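Local coordinates for glucanase (PDB 5GXX), which probably hydrolyses internal beta-1,4-glucosidic bonds of cellulose as a family 9 endoglucanase of the Clostridium thermocellum cellulosome, at residues E33-A38 against G123-I128; A177-S182 against G196-L201; K379-L384 against S471-R476. The protein carries 1 engineered substitution. All coordinates share one frame; numbering follows the deposited sequence.

Contact 1: E33-A38 against G123-I128; sequences EWRGDA and GSAEVI
Arg35 and Glu126 form the charged link between these two loops, a salt bridge in which NE of Arg35 donates to OE2 of Glu126 over 2.8 Å. The N-H points almost straight at the oxygen, at 165°, and the acceptor lies in the guanidinium plane. The planes of the two charged groups are 56° apart, and OE2 is met on its syn side, somewhat out of the carboxylate plane. A bend at chi2 (79°) carries the carboxylate of Glu126 back toward the 33-38 loop. Arginine suits the place because it has donors to spare: NH1 reaches the backbone carbonyls of Cys20 and Gln22, at and just beyond the end of helix 7-20.

The same OE2 takes a second hydrogen bond from the backbone N of Gly36, also 2.8 Å long. This donor comes from the anti side and from the opposite face of the carboxylate plane, so two N-H groups grip one oxygen and restrict the rotation of the group. Their positive character would be expected to favour the ionised carboxylate.

Both loops belong to the family 9 catalytic module. Segment 33-38 runs between helix 7-20 and strand 56-57, segment 123-128 leads from helix 115-120 into helix 128-131, and helix 364-367 lies against Trp34, Arg35 and Glu126.

Water extends the polar link. One molecule donates to OE1 of Glu126 at 2.6 Å and to the carbonyl O of Trp34, giving the second carboxylate oxygen a partner too.

Apolar contact is small and close. CB of Ala38 meets CB of Ala125 at 3.8 Å, where CA of Ala38 is 4.4 Å from CA of Glu126; alanine's single methyl fits such a short separation. The methyl of Ala125 also lies over one face of the Arg35 guanidinium.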
loop_
_atom_site.group_PDB
_atom_site.type_symbol
_atom_site.label_atom_id
_atom_site.label_comp_id
_atom_site.label_asym_id
_atom_site.label_seq_id
_atom_site.Cartn_x
_atom_site.Cartn_y
_atom_site.Cartn_z
ATOM N N GLU A 33 -3.610 37.696 -9.730
ATOM C CA GLU A 33 -2.779 36.963 -10.687
ATOM C C GLU A 33 -2.799 35.474 -10.402
ATOM O O GLU A 33 -2.604 34.672 -11.323
ATOM C CB GLU A 33 -1.329 37.475 -10.671
ATOM C CG GLU A 33 -0.614 37.264 -9.353
ATOM C CD GLU A 33 0.833 37.705 -9.427
ATOM O OE1 GLU A 33 1.524 37.291 -10.385
ATOM O OE2 GLU A 33 1.281 38.453 -8.537
ATOM N N TRP A 34 -3.050 35.118 -9.145
ATOM C CA TRP A 34 -3.103 33.709 -8.739
ATOM C C TRP A 34 -4.514 33.123 -8.730
ATOM O O TRP A 34 -4.727 32.049 -8.148
ATOM C CB TRP A 34 -2.464 33.543 -7.362
ATOM C CG TRP A 34 -2.913 34.529 -6.307
ATOM C CD1 TRP A 34 -2.404 35.780 -6.079
ATOM C CD2 TRP A 34 -3.958 34.338 -5.340
ATOM N NE1 TRP A 34 -3.059 36.368 -5.021
ATOM C CE2 TRP A 34 -4.000 35.501 -4.535
ATOM C CE3 TRP A 34 -4.832 33.280 -5.046
ATOM C CZ2 TRP A 34 -4.899 35.648 -3.475
ATOM C CZ3 TRP A 34 -5.730 33.426 -3.982
ATOM C CH2 TRP A 34 -5.756 34.609 -3.217
ATOM N N ARG A 35 -5.483 33.799 -9.345
ATOM C CA ARG A 35 -6.809 33.215 -9.517
ATOM C C ARG A 35 -7.139 33.095 -10.998
ATOM O O ARG A 35 -6.935 34.037 -11.766
ATOM C CB ARG A 35 -7.903 34.031 -8.825
ATOM C CG ARG A 35 -7.949 33.981 -7.282
ATOM C CD ARG A 35 -8.126 32.570 -6.691
ATOM N NE ARG A 35 -9.004 31.783 -7.558
ATOM C CZ ARG A 35 -10.312 32.014 -7.679
ATOM N NH1 ARG A 35 -10.933 32.895 -6.893
ATOM N NH2 ARG A 35 -11.025 31.335 -8.580
ATOM N N GLY A 36 -7.652 31.931 -11.395
ATOM C CA GLY A 36 -8.191 31.727 -12.734
ATOM C C GLY A 36 -9.616 31.211 -12.615
ATOM O O GLY A 36 -10.095 31.019 -11.495
ATOM N N ASP A 37 -10.265 30.935 -13.751
ATOM C CA ASP A 37 -11.581 30.290 -13.772
ATOM C C ASP A 37 -11.518 29.001 -12.957
ATOM O O ASP A 37 -10.549 28.229 -13.040
ATOM C CB ASP A 37 -12.022 29.955 -15.204
ATOM C CG ASP A 37 -12.384 31.181 -16.015
ATOM O OD1 ASP A 37 -12.552 32.280 -15.451
ATOM O OD2 ASP A 37 -12.488 31.048 -17.256
ATOM N N ALA A 38 -12.541 28.815 -12.132
ATOM C CA ALA A 38 -12.615 27.650 -11.255
ATOM C C ALA A 38 -14.075 27.239 -11.117
ATOM O O ALA A 38 -14.981 28.040 -11.336
ATOM C CB ALA A 38 -12.004 27.964 -9.878
ATOM N N GLY A 123 -6.736 22.480 -0.943
ATOM C CA GLY A 123 -6.077 22.729 -2.220
ATOM C C GLY A 123 -6.766 23.874 -2.935
ATOM O O GLY A 123 -7.740 24.431 -2.426
ATOM N N SER A 124 -6.263 24.210 -4.117
ATOM C CA SER A 124 -6.640 25.432 -4.819
ATOM C C SER A 124 -7.927 25.271 -5.624
ATOM O O SER A 124 -8.193 24.205 -6.203
ATOM C CB SER A 124 -5.489 25.881 -5.728
ATOM O OG SER A 124 -4.353 26.217 -4.937
ATOM N N ALA A 125 -8.709 26.347 -5.662
ATOM C CA ALA A 125 -9.988 26.393 -6.359
ATOM C C ALA A 125 -9.943 25.786 -7.762
ATOM O O ALA A 125 -10.820 25.012 -8.143
ATOM C CB ALA A 125 -10.481 27.851 -6.447
ATOM N N GLU A 126 -8.911 26.138 -8.521
ATOM C CA GLU A 126 -8.861 25.806 -9.941
ATOM C C GLU A 126 -8.701 24.313 -10.231
ATOM O O GLU A 126 -8.922 23.880 -11.372
ATOM C CB GLU A 126 -7.727 26.571 -10.618
ATOM C CG GLU A 126 -7.869 28.095 -10.669
ATOM C CD GLU A 126 -7.507 28.801 -9.370
ATOM O OE1 GLU A 126 -6.994 28.166 -8.412
ATOM O OE2 GLU A 126 -7.776 30.033 -9.312
ATOM N N VAL A 127 -8.304 23.539 -9.227
ATOM C CA VAL A 127 -8.091 22.103 -9.438
ATOM C C VAL A 127 -9.076 21.222 -8.665
ATOM O O VAL A 127 -8.985 19.997 -8.743
ATOM C CB VAL A 127 -6.621 21.684 -9.149
ATOM C CG1 VAL A 127 -5.677 22.391 -10.137
ATOM C CG2 VAL A 127 -6.247 21.980 -7.709
ATOM N N ILE A 128 -10.045 21.809 -7.965
ATOM C CA ILE A 128 -10.947 21.015 -7.102
ATOM C C ILE A 128 -11.799 19.983 -7.856
ATOM O O ILE A 128 -12.171 18.951 -7.286
ATOM C CB ILE A 128 -11.833 21.902 -6.175
ATOM C CG1 ILE A 128 -12.418 21.068 -5.025
ATOM C CG2 ILE A 128 -12.932 22.582 -6.969
ATOM C CD1 ILE A 128 -13.053 21.906 -3.922
HETATM O O HOH W 1 -4.675 29.248 -7.805
HETATM O O HOH W 2 -10.778 25.513 -13.582
#

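Contact 2: A177-S182 against G196-L201; sequences ATRSDS and GFWDEL. With CA (calcium ion), chain C.
Phe197 turns its ring toward the bend of 177-182 and meets the backbone of Arg179 there, its CZ lying 3.3 Å from O of Arg179. One face of the ring is covered by the backbone N of Ser180, while OD2 of Asp181 sits at its edge, in the ring plane. The carboxylate of Asp181 stands nearly perpendicular to that ring, at 86°, and its OD2 is hydrogen-bonded to Ser193.

The bend follows helix 162-178. Phe197 immediately precedes helix 198-212 and Trp198 is its first residue; the first turn, with the loop just before it, supplies most of the ligands of a calcium ion. The ion is bound by O of Gly196 at 2.3 Å and by both carboxylate oxygens of Asp199 and of Glu200, with Ser195, Asp246 and water completing it. Acidic residues suit a hard divalent cation, and glycine suits position 196, where the backbone angles would drive any CB into the carbonyl oxygen of the residue before.

Arg179 crosses both aromatic side chains at about a right angle. Its CB packs on CZ of Phe197 at 3.7 Å; further out, the extended chain brings CD to 3.8 Å from CH2 of Trp198, whose CZ3 lies over one face of the guanidinium. A salt bridge from NH2 to Asp176 anchors that end. In the bend itself, OG of Ser180 accepts from N of Ser182 at 3.1 Å, an ST turn.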
loop_
_atom_site.group_PDB
_atom_site.type_symbol
_atom_site.label_atom_id
_atom_site.label_comp_id
_atom_site.label_asym_id
_atom_site.label_seq_id
_atom_site.Cartn_x
_atom_site.Cartn_y
_atom_site.Cartn_z
ATOM N N ALA A 177 -44.255 34.165 1.208
ATOM C CA ALA A 177 -45.374 33.240 1.028
ATOM C C ALA A 177 -45.029 31.916 1.710
ATOM O O ALA A 177 -45.905 31.259 2.271
ATOM C CB ALA A 177 -45.637 33.033 -0.450
ATOM N N THR A 178 -43.745 31.557 1.691
ATOM C CA THR A 178 -43.248 30.284 2.215
ATOM C C THR A 178 -43.223 30.250 3.746
ATOM O O THR A 178 -43.535 29.228 4.359
ATOM C CB THR A 178 -41.838 29.975 1.664
ATOM O OG1 THR A 178 -41.862 29.910 0.236
ATOM C CG2 THR A 178 -41.280 28.665 2.194
ATOM N N ARG A 179 -42.826 31.360 4.365
ATOM C CA ARG A 179 -42.745 31.458 5.824
ATOM C C ARG A 179 -42.260 30.188 6.515
ATOM O O ARG A 179 -42.853 29.699 7.480
ATOM C CB ARG A 179 -44.027 32.015 6.443
ATOM C CG ARG A 179 -44.160 33.480 6.104
ATOM C CD ARG A 179 -45.433 34.126 6.583
ATOM N NE ARG A 179 -45.497 35.500 6.095
ATOM C CZ ARG A 179 -46.303 36.430 6.594
ATOM N NH1 ARG A 179 -47.108 36.130 7.605
ATOM N NH2 ARG A 179 -46.301 37.659 6.096
ATOM N N SER A 180 -41.148 29.668 6.010
ATOM C CA SER A 180 -40.533 28.474 6.582
ATOM C C SER A 180 -39.069 28.350 6.173
ATOM O O SER A 180 -38.714 28.645 5.030
ATOM C CB SER A 180 -41.296 27.224 6.130
ATOM O OG SER A 180 -40.783 26.065 6.759
ATOM N N ASP A 181 -38.256 27.880 7.114
ATOM C CA ASP A 181 -36.883 27.494 6.817
ATOM C C ASP A 181 -36.728 25.991 6.611
ATOM O O ASP A 181 -35.611 25.492 6.543
ATOM C CB ASP A 181 -35.961 27.953 7.950
ATOM C CG ASP A 181 -35.614 29.421 7.856
ATOM O OD1 ASP A 181 -35.530 29.968 6.733
ATOM O OD2 ASP A 181 -35.433 30.026 8.933
ATOM N N SER A 182 -37.839 25.268 6.493
ATOM C CA SER A 182 -37.782 23.800 6.464
ATOM C C SER A 182 -37.018 23.231 5.263
ATOM O O SER A 182 -36.391 22.174 5.351
ATOM C CB SER A 182 -39.186 23.189 6.583
ATOM O OG SER A 182 -39.928 23.344 5.385
ATOM N N GLY A 196 -34.296 32.261 13.048
ATOM C CA GLY A 196 -35.520 32.163 12.269
ATOM C C GLY A 196 -35.485 33.108 11.083
ATOM O O GLY A 196 -34.437 33.676 10.742
ATOM N N PHE A 197 -36.650 33.292 10.473
ATOM C CA PHE A 197 -36.738 33.992 9.196
ATOM C C PHE A 197 -37.467 35.341 9.261
ATOM O O PHE A 197 -37.479 36.075 8.273
ATOM C CB PHE A 197 -37.368 33.066 8.143
ATOM C CG PHE A 197 -38.804 32.720 8.447
ATOM C CD1 PHE A 197 -39.779 33.701 8.333
ATOM C CD2 PHE A 197 -39.165 31.465 8.924
ATOM C CE1 PHE A 197 -41.105 33.440 8.633
ATOM C CE2 PHE A 197 -40.502 31.193 9.251
ATOM C CZ PHE A 197 -41.466 32.187 9.115
ATOM N N TRP A 198 -38.060 35.685 10.404
ATOM C CA TRP A 198 -38.752 36.969 10.505
ATOM C C TRP A 198 -37.820 38.171 10.317
ATOM O O TRP A 198 -38.212 39.180 9.718
ATOM C CB TRP A 198 -39.559 37.085 11.806
ATOM C CG TRP A 198 -40.649 36.053 11.934
ATOM C CD1 TRP A 198 -40.691 35.015 12.819
ATOM C CD2 TRP A 198 -41.844 35.955 11.147
ATOM N NE1 TRP A 198 -41.843 34.279 12.641
ATOM C CE2 TRP A 198 -42.564 34.833 11.615
ATOM C CE3 TRP A 198 -42.374 36.706 10.087
ATOM C CZ2 TRP A 198 -43.795 34.450 11.068
ATOM C CZ3 TRP A 198 -43.609 36.324 9.546
ATOM C CH2 TRP A 198 -44.294 35.204 10.037
ATOM N N ASP A 199 -36.599 38.087 10.838
ATOM C CA ASP A 199 -35.646 39.172 10.633
ATOM C C ASP A 199 -35.263 39.389 9.164
ATOM O O ASP A 199 -35.132 40.535 8.739
ATOM C CB ASP A 199 -34.380 38.947 11.479
ATOM C CG ASP A 199 -33.778 37.560 11.275
ATOM O OD1 ASP A 199 -34.323 36.584 11.836
ATOM O OD2 ASP A 199 -32.758 37.441 10.560
ATOM N N GLU A 200 -35.102 38.323 8.384
ATOM C CA GLU A 200 -34.834 38.485 6.954
ATOM C C GLU A 200 -36.014 39.140 6.235
ATOM O O GLU A 200 -35.829 39.953 5.328
ATOM C CB GLU A 200 -34.515 37.154 6.260
ATOM C CG GLU A 200 -33.159 36.531 6.578
ATOM C CD GLU A 200 -33.102 35.860 7.928
ATOM O OE1 GLU A 200 -34.171 35.722 8.569
ATOM O OE2 GLU A 200 -31.990 35.457 8.351
ATOM N N LEU A 201 -37.232 38.767 6.613
ATOM C CA LEU A 201 -38.383 39.413 5.972
ATOM C C LEU A 201 -38.441 40.899 6.298
ATOM O O LEU A 201 -38.757 41.702 5.423
ATOM C CB LEU A 201 -39.717 38.727 6.308
ATOM C CG LEU A 201 -39.854 37.276 5.859
ATOM C CD1 LEU A 201 -41.219 36.763 6.369
ATOM C CD2 LEU A 201 -39.760 37.162 4.336
HETATM CA CA CA C . -32.628 35.114 10.561
HETATM O O HOH W 3 -31.733 33.043 10.345
#

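Contact 3: K379-L384 against S471-R476; sequences KHRHVL and SSWPAR
Two loops meet at the junction between the family 9 catalytic module and the cellulose-binding module: 379-384 from the first, and 471-476, which connects strands 460-469 and 481-488, from the second. The centre of the contact is an edge-to-face (T-shaped) pair in which the edge of His382 points at the five-membered ring of Trp473. The ring centroids are 4.5 Å apart and the planes lie at 78°, with CE1 of His382 standing over the indole face, 3.3 Å from NE1 of Trp473. The polarised C-H of an imidazole is well matched to an electron-rich indole. Glu441 ties the rings together from outside the loops, its OE1 bonding both ND1 of His382 and NE1 of Trp473.

At another corner of the imidazole, NE2 of His382 shares a hydrogen bond of 2.7 Å with OG of Ser472, a small hydroxyl lying at the ring edge, near its plane.

Arg381 spans the junction beside this pair. A turn at chi3 (100°) swings its guanidinium across the serine and the indole: CB of Ser472 covers one face, 3.5 Å from NH1 of Arg381, and the guanidinium stands nearly perpendicular to the Trp473 ring, with NH2 of Arg381 3.7 Å from CZ3. NH2 also reaches Asp444 in a salt bridge and the carbonyl of Arg470. In the guanidinium plane, a water accepts from NH1 of Arg381 and lies 2.9 Å from O of Ser471.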
loop_
_atom_site.group_PDB
_atom_site.type_symbol
_atom_site.label_atom_id
_atom_site.label_comp_id
_atom_site.label_asym_id
_atom_site.label_seq_id
_atom_site.Cartn_x
_atom_site.Cartn_y
_atom_site.Cartn_z
ATOM N N LYS A 379 5.055 28.701 4.171
ATOM C CA LYS A 379 4.632 30.083 3.937
ATOM C C LYS A 379 3.608 30.097 2.819
ATOM O O LYS A 379 3.715 29.327 1.862
ATOM C CB LYS A 379 5.821 30.973 3.543
ATOM C CG LYS A 379 6.793 31.220 4.680
ATOM C CD LYS A 379 8.038 31.952 4.187
ATOM C CE LYS A 379 9.039 32.133 5.327
ATOM N NZ LYS A 379 8.696 33.285 6.213
ATOM N N HIS A 380 2.606 30.961 2.937
ATOM C CA HIS A 380 1.627 31.103 1.849
ATOM C C HIS A 380 2.318 31.599 0.581
ATOM O O HIS A 380 3.177 32.498 0.610
ATOM C CB HIS A 380 0.550 32.133 2.196
ATOM C CG HIS A 380 -0.530 31.596 3.078
ATOM N ND1 HIS A 380 -0.297 30.585 3.986
ATOM C CD2 HIS A 380 -1.842 31.911 3.179
ATOM C CE1 HIS A 380 -1.417 30.318 4.634
ATOM N NE2 HIS A 380 -2.368 31.106 4.163
ATOM N N ARG A 381 1.889 31.043 -0.547
ATOM C CA ARG A 381 2.419 31.482 -1.834
ATOM C C ARG A 381 1.812 32.789 -2.333
ATOM O O ARG A 381 2.439 33.472 -3.154
ATOM C CB ARG A 381 2.295 30.367 -2.872
ATOM C CG ARG A 381 3.241 29.217 -2.524
ATOM C CD ARG A 381 2.895 27.937 -3.288
ATOM N NE ARG A 381 3.724 27.681 -4.452
ATOM C CZ ARG A 381 3.495 26.696 -5.318
ATOM N NH1 ARG A 381 2.432 25.910 -5.190
ATOM N NH2 ARG A 381 4.309 26.536 -6.351
ATOM N N HIS A 382 0.636 33.147 -1.812
ATOM C CA HIS A 382 -0.091 34.341 -2.256
ATOM C C HIS A 382 -0.507 35.237 -1.113
ATOM O O HIS A 382 -0.662 34.768 0.010
ATOM C CB HIS A 382 -1.323 33.963 -3.072
ATOM C CG HIS A 382 -1.027 32.902 -4.084
ATOM N ND1 HIS A 382 -0.129 33.106 -5.110
ATOM C CD2 HIS A 382 -1.441 31.616 -4.180
ATOM C CE1 HIS A 382 -0.006 31.983 -5.798
ATOM N NE2 HIS A 382 -0.816 31.073 -5.277
ATOM N N VAL A 383 -0.699 36.519 -1.425
ATOM C CA VAL A 383 -1.112 37.494 -0.412
ATOM C C VAL A 383 -2.610 37.716 -0.516
ATOM O O VAL A 383 -3.092 38.217 -1.528
ATOM C CB VAL A 383 -0.421 38.854 -0.593
ATOM C CG1 VAL A 383 -0.793 39.814 0.539
ATOM C CG2 VAL A 383 1.079 38.650 -0.615
ATOM N N LEU A 384 -3.342 37.331 0.524
ATOM C CA LEU A 384 -4.799 37.515 0.544
ATOM C C LEU A 384 -5.141 38.938 1.020
ATOM O O LEU A 384 -5.750 39.171 2.081
ATOM C CB LEU A 384 -5.456 36.449 1.442
ATOM C CG LEU A 384 -6.984 36.375 1.418
ATOM C CD1 LEU A 384 -7.544 35.792 0.115
ATOM C CD2 LEU A 384 -7.437 35.496 2.590
ATOM N N SER A 471 1.629 23.937 -9.687
ATOM C CA SER A 471 1.181 25.256 -10.166
ATOM C C SER A 471 0.396 26.053 -9.130
ATOM O O SER A 471 -0.244 25.479 -8.255
ATOM C CB SER A 471 0.380 25.130 -11.465
ATOM O OG SER A 471 -0.785 24.332 -11.292
ATOM N N SER A 472 0.457 27.374 -9.244
ATOM C CA SER A 472 -0.174 28.259 -8.260
ATOM C C SER A 472 -0.448 29.668 -8.794
ATOM O O SER A 472 -1.158 30.419 -8.121
ATOM C CB SER A 472 0.647 28.322 -6.967
ATOM O OG SER A 472 -0.197 28.470 -5.837
ATOM N N TRP A 473 0.072 30.030 -9.973
ATOM C CA TRP A 473 -0.126 31.389 -10.508
ATOM C C TRP A 473 -0.806 31.401 -11.876
ATOM O O TRP A 473 -0.193 31.806 -12.867
ATOM C CB TRP A 473 1.210 32.142 -10.604
ATOM C CG TRP A 473 1.761 32.537 -9.291
ATOM C CD1 TRP A 473 1.550 33.715 -8.638
ATOM C CD2 TRP A 473 2.631 31.763 -8.462
ATOM N NE1 TRP A 473 2.240 33.724 -7.450
ATOM C CE2 TRP A 473 2.911 32.536 -7.314
ATOM C CE3 TRP A 473 3.200 30.487 -8.583
ATOM C CZ2 TRP A 473 3.728 32.072 -6.286
ATOM C CZ3 TRP A 473 4.023 30.029 -7.565
ATOM C CH2 TRP A 473 4.280 30.826 -6.428
ATOM N N PRO A 474 -2.067 30.943 -11.961
ATOM C CA PRO A 474 -2.865 30.290 -10.931
ATOM C C PRO A 474 -2.664 28.778 -10.994
ATOM O O PRO A 474 -2.153 28.252 -11.994
ATOM C CB PRO A 474 -4.295 30.611 -11.365
ATOM C CG PRO A 474 -4.218 30.630 -12.892
ATOM C CD PRO A 474 -2.821 31.106 -13.217
ATOM N N ALA A 475 -3.103 28.067 -9.961
ATOM C CA ALA A 475 -3.157 26.609 -10.072
ATOM C C ALA A 475 -3.864 26.231 -11.372
ATOM O O ALA A 475 -4.842 26.873 -11.749
ATOM C CB ALA A 475 -3.895 26.011 -8.866
ATOM N N ARG A 476 -3.365 25.226 -12.098
ATOM C CA ARG A 476 -3.921 24.940 -13.417
ATOM C C ARG A 476 -3.518 23.549 -13.859
ATOM O O ARG A 476 -2.677 22.913 -13.229
ATOM C CB ARG A 476 -3.473 25.986 -14.454
ATOM C CG ARG A 476 -1.976 26.051 -14.678
ATOM C CD ARG A 476 -1.561 27.292 -15.497
ATOM N NE ARG A 476 -0.118 27.353 -15.719
ATOM C CZ ARG A 476 0.774 27.749 -14.815
ATOM N NH1 ARG A 476 0.399 28.153 -13.603
ATOM N NH2 ARG A 476 2.059 27.763 -15.131
HETATM O O HOH W 4 0.621 23.778 -6.082
#

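Along the chain the contacts come in series, contact 1 closing before contact 2 opens and contact 2 before contact 3. Contacts 1 and 3 are neighbours, their centres about 9 Å apart, and they touch: Trp34 packs on His382 and Ser472, and Ser124 and Glu126 on Ala475. Helix 364-367 is shared, lying against contact 1 and pairing through its backbone with Arg381 and His382. Contact 3 joins the two modules, and contact 1, inside the catalytic one, packs against the same loop, 471-476. Contact 2 lies at the surface of the catalytic module, its centre about 35 Å from that of contact 1 and 40 Å from that of contact 3, so its calcium site is well separated from the module junction.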